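Local structure of indole-3-pyruvate decarboxylase (Azospirillum brasilense, 2NXW) at residues A[38-43]-A[434-439]; A[430-435]-A[460-465]. The protein catalyses the thiamine diphosphate- and metal-dependent decarboxylation of the aromatic 2-oxo acids indole-3-pyruvate and phenylpyruvate, for the former a step in auxin biosynthesis. All blocks are in the same frame, centred on the assembly; numbering follows the deposited sequence.

Contact 1: residues A[38-43]-A[434-439]; sequences AMFGIP and AQCVSG. With TPP (thiamine diphosphate), chain I.
Phe40 reaches from strand 39-41 to Cys436, near the C-terminal end of helix 427-437. Its CB points neither at the helix nor away from it; CG, anti to the carbonyl carbon (chi1 -61°), carries the ring across the gap. The far rim does the touching: CZ lies 4.0 Å from Cys436 CB, and CE1 is the same 4.0 Å from Cys436 SG. The sulfur stands 5.3 Å from the ring centroid and 83° off its normal, a Cys sulfur-aromatic contact made at the ring edge, in plane. Two residues back along the chain, Ala38 CB meets Val437 CG1 at 4.1 Å, an apolar pair beside the first. The contact is thin and wholly nonpolar, joining the N-terminal and C-terminal thiamine diphosphate-binding domains of one chain. Farther along the same segment, Pro43 O comes within 3.4 Å of C7' of the cofactor, which is also hydrogen-bonded by backbone atoms of the second subunit. Strand 39-41 lies between strands 62-64 and 86-90 of a parallel sheet; Ala74 of helix 68-82 also packs on Phe40, and His63 of strand 62-64 touches both Ala38 and Cys436.

Contact 2: residues A[430-435]-A[460-465]; sequences AGIGAQ and GNCRRL
Ile432 of helix 427-437 meets Leu465 and Cys462 of the short helix 462-465, and it is the one side chain of its segment that does so. The close part is a methyl-to-methyl touch, Ile432 CG2 to Leu465 CD1 at 3.6 Å, with the two side chains crossing at about a right angle. The isoleucine's gamma branches divide the work: CG2, anti to the backbone N, takes the leucine, while CG1, anti to the carbonyl carbon (chi1 -74°), faces Cys462. That second approach is looser, CG1 to Cys462 SG being 4.4 Å, an apolar contact. The closest CA pair, Ile432 and Cys462, is 7.5 Å apart. Both of these residues are buried, whereas Leu465, despite its tight touch, is partly exposed.

Solvent is nearer at the arginines of helix 462-465, where the chemistry changes. Arg463 is exposed and forms a salt bridge through NE with Asp495 of the second subunit; Arg464 is partly exposed and modelled in two conformers. Asn461 ND2 is hydrogen-bonded to Glu458 O, just before it in the chain, and to Ser66 OG, far off in sequence. Ile432 also touches Ile467, and Cys462 touches Pro469, both in the loop leading into strand 470-475. Helix 427-437 precedes strand 443-448 and helix 462-465 precedes strand 470-475, neighbouring parallel strands of the C-terminal domain's sheet; helix 68-82 packs on the former helix through Ala77 and Tyr81.

Both contacts use helix 427-437, and their segments overlap at Ala434 and Gln435, though neither residue makes the touches; the centres lie about 8 Å apart. Contact 1 joins two domains and is partly buried; contact 2 stays within the C-terminal domain and its touching residues are more buried. Both interfaces are apolar and include a cysteine, but an aromatic ring edge meets the sulfur in the first, whereas branched aliphatic groups dominate the second. They also touch each other: Phe40 CZ packs on Gly433 CA at 3.8 Å, and Cys436 SG on Leu465 CD2 at 4.0 Å. Towards the second subunit, segment 38-43 offers packing near the cofactor, while segment 460-465 contributes Arg463's salt bridge and packing by Asn461.

Contact 1: residues A[38-43]-A[434-439]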
ATOM      1  N   ALA A  38     -21.300  31.627  -3.522  1.00 15.90           N
ATOM      2  CA  ALA A  38     -22.099  30.977  -4.544  1.00 15.68           C
ATOM      3  C   ALA A  38     -21.939  29.480  -4.421  1.00 14.61           C
ATOM      4  O   ALA A  38     -21.083  28.997  -3.692  1.00 15.10           O
ATOM      5  CB  ALA A  38     -21.632  31.427  -5.924  1.00 17.01           C
ATOM      6  N   MET A  39     -22.795  28.756  -5.119  1.00 15.42           N
ATOM      7  CA  MET A  39     -22.682  27.316  -5.155  1.00 14.75           C
ATOM      8  C   MET A  39     -22.776  26.925  -6.610  1.00 14.05           C
ATOM      9  O   MET A  39     -23.733  27.276  -7.310  1.00 15.05           O
ATOM     10  CB  MET A  39     -23.784  26.619  -4.373  1.00 16.63           C
ATOM     11  CG  MET A  39     -23.545  25.103  -4.348  1.00 17.37           C
ATOM     12  SD  MET A  39     -24.546  24.243  -3.146  1.00 21.87           S
ATOM     13  CE  MET A  39     -26.094  24.560  -3.863  1.00 10.75           C
ATOM     14  N   PHE A  40     -21.744  26.239  -7.079  1.00 13.65           N
ATOM     15  CA  PHE A  40     -21.700  25.768  -8.453  1.00 12.74           C
ATOM     16  C   PHE A  40     -22.106  24.304  -8.424  1.00 12.76           C
ATOM     17  O   PHE A  40     -21.811  23.598  -7.462  1.00 13.30           O
ATOM     18  CB  PHE A  40     -20.276  25.895  -9.004  1.00 13.55           C
ATOM     19  CG  PHE A  40     -19.771  27.300  -9.032  1.00 11.35           C
ATOM     20  CD1 PHE A  40     -20.045  28.132 -10.126  1.00 11.04           C
ATOM     21  CD2 PHE A  40     -19.060  27.813  -7.958  1.00 11.35           C
ATOM     22  CE1 PHE A  40     -19.609  29.453 -10.135  1.00 12.72           C
ATOM     23  CE2 PHE A  40     -18.621  29.133  -7.955  1.00 13.49           C
ATOM     24  CZ  PHE A  40     -18.898  29.959  -9.051  1.00 12.67           C
ATOM     25  N   GLY A  41     -22.788  23.836  -9.461  1.00 12.37           N
ATOM     26  CA  GLY A  41     -23.147  22.431  -9.462  1.00 11.76           C
ATOM     27  C   GLY A  41     -23.877  21.900 -10.665  1.00 12.62           C
ATOM     28  O   GLY A  41     -24.298  22.658 -11.538  1.00 12.97           O
ATOM     29  N   ILE A  42     -23.983  20.576 -10.723  1.00 12.61           N
ATOM     30  CA  ILE A  42     -24.742  19.890 -11.762  1.00 12.19           C
ATOM     31  C   ILE A  42     -25.556  18.859 -10.985  1.00 13.35           C
ATOM     32  O   ILE A  42     -25.010  18.051 -10.234  1.00 13.08           O
ATOM     33  CB  ILE A  42     -23.845  19.189 -12.825  1.00 11.91           C
ATOM     34  CG1 ILE A  42     -23.178  20.250 -13.708  1.00 13.71           C
ATOM     35  CG2 ILE A  42     -24.710  18.283 -13.712  1.00 12.80           C
ATOM     36  CD1 ILE A  42     -22.069  19.715 -14.589  1.00 14.03           C
ATOM     37  N   PRO A  43     -26.881  18.884 -11.149  1.00 13.91           N
ATOM     38  CA  PRO A  43     -27.764  17.955 -10.444  1.00 15.02           C
ATOM     39  C   PRO A  43     -27.857  16.561 -11.039  1.00 15.84           C
ATOM     40  O   PRO A  43     -27.322  16.282 -12.118  1.00 14.30           O
ATOM     41  CB  PRO A  43     -29.106  18.681 -10.483  1.00 14.73           C
ATOM     42  CG  PRO A  43     -29.077  19.292 -11.856  1.00 15.25           C
ATOM     43  CD  PRO A  43     -27.657  19.848 -11.950  1.00 14.10           C
ATOM     44  N   ALA A 434     -14.589  32.801 -11.130  1.00 11.23           N
ATOM     45  CA  ALA A 434     -14.140  34.051 -10.544  1.00 11.12           C
ATOM     46  C   ALA A 434     -15.078  35.180 -10.937  1.00 12.13           C
ATOM     47  O   ALA A 434     -15.485  35.971 -10.083  1.00 12.21           O
ATOM     48  CB  ALA A 434     -12.710  34.373 -10.992  1.00 11.05           C
ATOM     49  N   GLN A 435     -15.451  35.270 -12.211  1.00 11.76           N
ATOM     50  CA  GLN A 435     -16.320  36.375 -12.588  1.00 10.59           C
ATOM     51  C   GLN A 435     -17.712  36.255 -11.959  1.00 12.37           C
ATOM     52  O   GLN A 435     -18.365  37.270 -11.700  1.00 13.64           O
ATOM     53  CB  GLN A 435     -16.389  36.529 -14.116  1.00 10.93           C
ATOM     54  CG  GLN A 435     -17.013  37.890 -14.493  1.00 11.16           C
ATOM     55  CD  GLN A 435     -16.684  38.402 -15.886  1.00 12.77           C
ATOM     56  OE1 GLN A 435     -17.416  39.253 -16.429  1.00 14.52           O
ATOM     57  NE2 GLN A 435     -15.595  37.924 -16.467  1.00 11.05           N
ATOM     58  N   CYS A 436     -18.173  35.036 -11.682  1.00 11.21           N
ATOM     59  CA  CYS A 436     -19.485  34.899 -11.048  1.00 12.02           C
ATOM     60  C   CYS A 436     -19.499  35.573  -9.678  1.00 13.55           C
ATOM     61  O   CYS A 436     -20.551  36.048  -9.238  1.00 15.21           O
ATOM     62  CB  CYS A 436     -19.879  33.428 -10.879  1.00 13.23           C
ATOM     63  SG  CYS A 436     -20.460  32.633 -12.391  1.00 14.18           S
ATOM     64  N   VAL A 437     -18.352  35.629  -9.007  1.00 12.25           N
ATOM     65  CA  VAL A 437     -18.296  36.243  -7.681  1.00 13.85           C
ATOM     66  C   VAL A 437     -17.546  37.571  -7.630  1.00 14.09           C
ATOM     67  O   VAL A 437     -17.351  38.127  -6.550  1.00 16.23           O
ATOM     68  CB  VAL A 437     -17.663  35.263  -6.639  1.00 14.39           C
ATOM     69  CG1 VAL A 437     -18.464  33.961  -6.607  1.00 14.45           C
ATOM     70  CG2 VAL A 437     -16.184  34.984  -6.961  1.00 13.13           C
ATOM     71  N   SER A 438     -17.168  38.104  -8.790  1.00 13.26           N
ATOM     72  CA  SER A 438     -16.393  39.342  -8.860  1.00 13.17           C
ATOM     73  C   SER A 438     -17.169  40.656  -8.853  1.00 13.45           C
ATOM     74  O   SER A 438     -16.568  41.723  -8.973  1.00 14.53           O
ATOM     75  CB  SER A 438     -15.510  39.309 -10.102  1.00 13.01           C
ATOM     76  OG  SER A 438     -16.305  39.546 -11.254  1.00 14.37           O
ATOM     77  N   GLY A 439     -18.488  40.585  -8.729  1.00 12.84           N
ATOM     78  CA  GLY A 439     -19.256  41.817  -8.690  1.00 14.33           C
ATOM     79  C   GLY A 439     -19.037  42.689  -9.903  1.00 14.27           C
ATOM     80  O   GLY A 439     -18.856  43.910  -9.789  1.00 13.96           O
TER
HETATM   81  N1' TPP I2001     -23.474  14.083 -14.351  1.00 12.41           N
HETATM   82  C2' TPP I2001     -23.043  12.953 -14.929  1.00 13.24           C
HETATM   83  CM2 TPP I2001     -21.577  12.832 -15.325  1.00 11.74           C
HETATM   84  N3' TPP I2001     -23.881  11.940 -15.163  1.00 11.51           N
HETATM   85  C4' TPP I2001     -25.209  12.010 -14.829  1.00 12.95           C
HETATM   86  N4' TPP I2001     -26.020  10.932 -15.041  1.00 15.51           N
HETATM   87  C5' TPP I2001     -25.717  13.215 -14.245  1.00 13.52           C
HETATM   88  C6' TPP I2001     -24.786  14.248 -14.010  1.00 13.57           C
HETATM   89  C7' TPP I2001     -27.221  13.405 -13.845  1.00 15.19           C
HETATM   90  N3  TPP I2001     -28.197  13.345 -15.024  1.00 15.87           N
HETATM   91  C2  TPP I2001     -28.847  12.204 -15.260  1.00 16.91           C
HETATM   92  S1  TPP I2001     -29.873  12.582 -16.614  1.00 18.86           S
HETATM   93  C5  TPP I2001     -29.384  14.255 -16.824  1.00 15.33           C
HETATM   94  C4  TPP I2001     -28.466  14.430 -15.797  1.00 14.40           C
HETATM   95  CM4 TPP I2001     -27.800  15.797 -15.565  1.00 14.92           C
HETATM   96  C6  TPP I2001     -29.884  15.191 -17.839  1.00 15.18           C
HETATM   97  C7  TPP I2001     -29.368  14.793 -19.223  1.00 14.69           C
HETATM   98  O7  TPP I2001     -29.734  15.854 -20.076  1.00 12.25           O
HETATM   99  PA  TPP I2001     -29.586  15.471 -21.605  1.00 14.04           P
HETATM  100  O1A TPP I2001     -28.209  14.987 -21.960  1.00 14.51           O
HETATM  101  O2A TPP I2001     -29.912  16.791 -22.391  1.00 13.75           O
HETATM  102  O3A TPP I2001     -30.654  14.325 -22.071  1.00 13.46           O
HETATM  103  PB  TPP I2001     -32.250  14.490 -21.644  1.00 14.92           P
HETATM  104  O1B TPP I2001     -32.717  15.909 -22.003  1.00 15.40           O
HETATM  105  O2B TPP I2001     -32.996  13.436 -22.498  1.00 18.03           O
HETATM  106  O3B TPP I2001     -32.456  14.209 -20.185  1.00 15.57           O

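Contact 2: residues A[430-435]-A[460-465]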
ATOM      1  N   ALA A 430     -12.248  28.525 -14.508  1.00  9.58           N
ATOM      2  CA  ALA A 430     -11.805  29.364 -13.394  1.00 11.38           C
ATOM      3  C   ALA A 430     -12.185  30.817 -13.680  1.00 11.94           C
ATOM      4  O   ALA A 430     -12.617  31.535 -12.778  1.00 12.55           O
ATOM      5  CB  ALA A 430     -10.297  29.235 -13.193  1.00 11.07           C
ATOM      6  N   GLY A 431     -12.023  31.256 -14.925  1.00 10.99           N
ATOM      7  CA  GLY A 431     -12.399  32.619 -15.259  1.00 11.44           C
ATOM      8  C   GLY A 431     -13.888  32.802 -15.019  1.00 12.49           C
ATOM      9  O   GLY A 431     -14.325  33.848 -14.536  1.00 11.93           O
ATOM     10  N   ILE A 432     -14.667  31.783 -15.357  1.00 11.78           N
ATOM     11  CA  ILE A 432     -16.116  31.835 -15.169  1.00 11.62           C
ATOM     12  C   ILE A 432     -16.464  31.874 -13.676  1.00 11.77           C
ATOM     13  O   ILE A 432     -17.272  32.705 -13.239  1.00 11.64           O
ATOM     14  CB  ILE A 432     -16.787  30.621 -15.865  1.00 10.52           C
ATOM     15  CG1 ILE A 432     -16.780  30.836 -17.383  1.00 11.74           C
ATOM     16  CG2 ILE A 432     -18.200  30.404 -15.322  1.00 12.73           C
ATOM     17  CD1 ILE A 432     -17.112  29.588 -18.185  1.00 12.43           C
ATOM     18  N   GLY A 433     -15.850  30.999 -12.886  1.00 10.95           N
ATOM     19  CA  GLY A 433     -16.141  30.980 -11.459  1.00 11.58           C
ATOM     20  C   GLY A 433     -15.766  32.288 -10.791  1.00 12.38           C
ATOM     21  O   GLY A 433     -16.525  32.839  -9.976  1.00 12.81           O
ATOM     22  N   ALA A 434     -14.589  32.801 -11.130  1.00 11.23           N
ATOM     23  CA  ALA A 434     -14.140  34.051 -10.544  1.00 11.12           C
ATOM     24  C   ALA A 434     -15.078  35.180 -10.937  1.00 12.13           C
ATOM     25  O   ALA A 434     -15.485  35.971 -10.083  1.00 12.21           O
ATOM     26  CB  ALA A 434     -12.710  34.373 -10.992  1.00 11.05           C
ATOM     27  N   GLN A 435     -15.451  35.270 -12.211  1.00 11.76           N
ATOM     28  CA  GLN A 435     -16.320  36.375 -12.588  1.00 10.59           C
ATOM     29  C   GLN A 435     -17.712  36.255 -11.959  1.00 12.37           C
ATOM     30  O   GLN A 435     -18.365  37.270 -11.700  1.00 13.64           O
ATOM     31  CB  GLN A 435     -16.389  36.529 -14.116  1.00 10.93           C
ATOM     32  CG  GLN A 435     -17.013  37.890 -14.493  1.00 11.16           C
ATOM     33  CD  GLN A 435     -16.684  38.402 -15.886  1.00 12.77           C
ATOM     34  OE1 GLN A 435     -17.416  39.253 -16.429  1.00 14.52           O
ATOM     35  NE2 GLN A 435     -15.595  37.924 -16.467  1.00 11.05           N
ATOM     36  N   GLY A 460     -20.373  28.613 -23.085  1.00 10.90           N
ATOM     37  CA  GLY A 460     -21.769  28.629 -23.505  1.00 10.61           C
ATOM     38  C   GLY A 460     -22.725  28.952 -22.361  1.00 10.81           C
ATOM     39  O   GLY A 460     -23.921  29.202 -22.587  1.00 12.98           O
ATOM     40  N   ASN A 461     -22.219  28.944 -21.133  1.00 10.84           N
ATOM     41  CA  ASN A 461     -23.032  29.250 -19.956  1.00 11.95           C
ATOM     42  C   ASN A 461     -22.956  30.701 -19.519  1.00 12.19           C
ATOM     43  O   ASN A 461     -23.669  31.100 -18.597  1.00 12.55           O
ATOM     44  CB  ASN A 461     -22.603  28.365 -18.783  1.00 11.05           C
ATOM     45  CG  ASN A 461     -22.861  26.904 -19.052  1.00 10.66           C
ATOM     46  OD1 ASN A 461     -24.011  26.480 -19.176  1.00 14.07           O
ATOM     47  ND2 ASN A 461     -21.786  26.116 -19.159  1.00 12.43           N
ATOM     48  N   CYS A 462     -22.118  31.497 -20.171  1.00 11.53           N
ATOM     49  CA  CYS A 462     -21.959  32.891 -19.773  1.00 11.58           C
ATOM     50  C   CYS A 462     -23.235  33.721 -19.754  1.00 11.87           C
ATOM     51  O   CYS A 462     -23.465  34.464 -18.793  1.00 12.73           O
ATOM     52  CB  CYS A 462     -20.928  33.590 -20.658  1.00 11.97           C
ATOM     53  SG  CYS A 462     -19.229  33.058 -20.351  1.00 12.93           S
ATOM     54  N   ARG A 463     -24.064  33.596 -20.783  1.00 13.24           N
ATOM     55  CA  ARG A 463     -25.289  34.400 -20.816  1.00 13.82           C
ATOM     56  C   ARG A 463     -26.168  34.126 -19.608  1.00 13.75           C
ATOM     57  O   ARG A 463     -26.616  35.062 -18.933  1.00 15.13           O
ATOM     58  CB  ARG A 463     -26.105  34.140 -22.080  1.00 16.15           C
ATOM     59  CG  ARG A 463     -27.297  35.114 -22.202  1.00 20.15           C
ATOM     60  CD  ARG A 463     -28.543  34.461 -22.801  1.00 25.02           C
ATOM     61  NE  ARG A 463     -29.108  33.405 -21.955  1.00 26.11           N
ATOM     62  CZ  ARG A 463     -29.809  33.605 -20.840  1.00 28.04           C
ATOM     63  NH1 ARG A 463     -30.059  34.836 -20.400  1.00 28.29           N
ATOM     64  NH2 ARG A 463     -30.262  32.563 -20.153  1.00 28.85           N
ATOM     65  N   ARG A 464     -26.410  32.853 -19.310  1.00 13.86           N
ATOM     66  CA  ARG A 464     -27.263  32.510 -18.170  1.00 14.88           C
ATOM     67  C   ARG A 464     -26.648  32.971 -16.848  1.00 14.66           C
ATOM     68  O   ARG A 464     -27.356  33.396 -15.926  1.00 16.10           O
ATOM     69  CB  ARG A 464     -27.496  30.996 -18.133  0.50 15.68           C
ATOM     70  CG  ARG A 464     -28.449  30.542 -17.040  0.50 18.10           C
ATOM     71  CD  ARG A 464     -28.767  29.056 -17.146  0.50 20.97           C
ATOM     72  NE  ARG A 464     -27.599  28.208 -16.918  0.50 23.65           N
ATOM     73  CZ  ARG A 464     -26.723  27.846 -17.855  0.50 23.41           C
ATOM     74  NH1 ARG A 464     -26.860  28.247 -19.113  0.50 24.21           N
ATOM     75  NH2 ARG A 464     -25.703  27.073 -17.525  0.50 25.57           N
ATOM     76  N   LEU A 465     -25.327  32.899 -16.753  1.00 13.95           N
ATOM     77  CA  LEU A 465     -24.624  33.314 -15.548  1.00 14.30           C
ATOM     78  C   LEU A 465     -24.491  34.835 -15.446  1.00 13.18           C
ATOM     79  O   LEU A 465     -24.118  35.366 -14.396  1.00 15.71           O
ATOM     80  CB  LEU A 465     -23.235  32.683 -15.528  1.00 13.93           C
ATOM     81  CG  LEU A 465     -23.191  31.162 -15.416  1.00 16.02           C
ATOM     82  CD1 LEU A 465     -21.773  30.694 -15.720  1.00 17.74           C
ATOM     83  CD2 LEU A 465     -23.632  30.726 -14.018  1.00 18.31           C
TER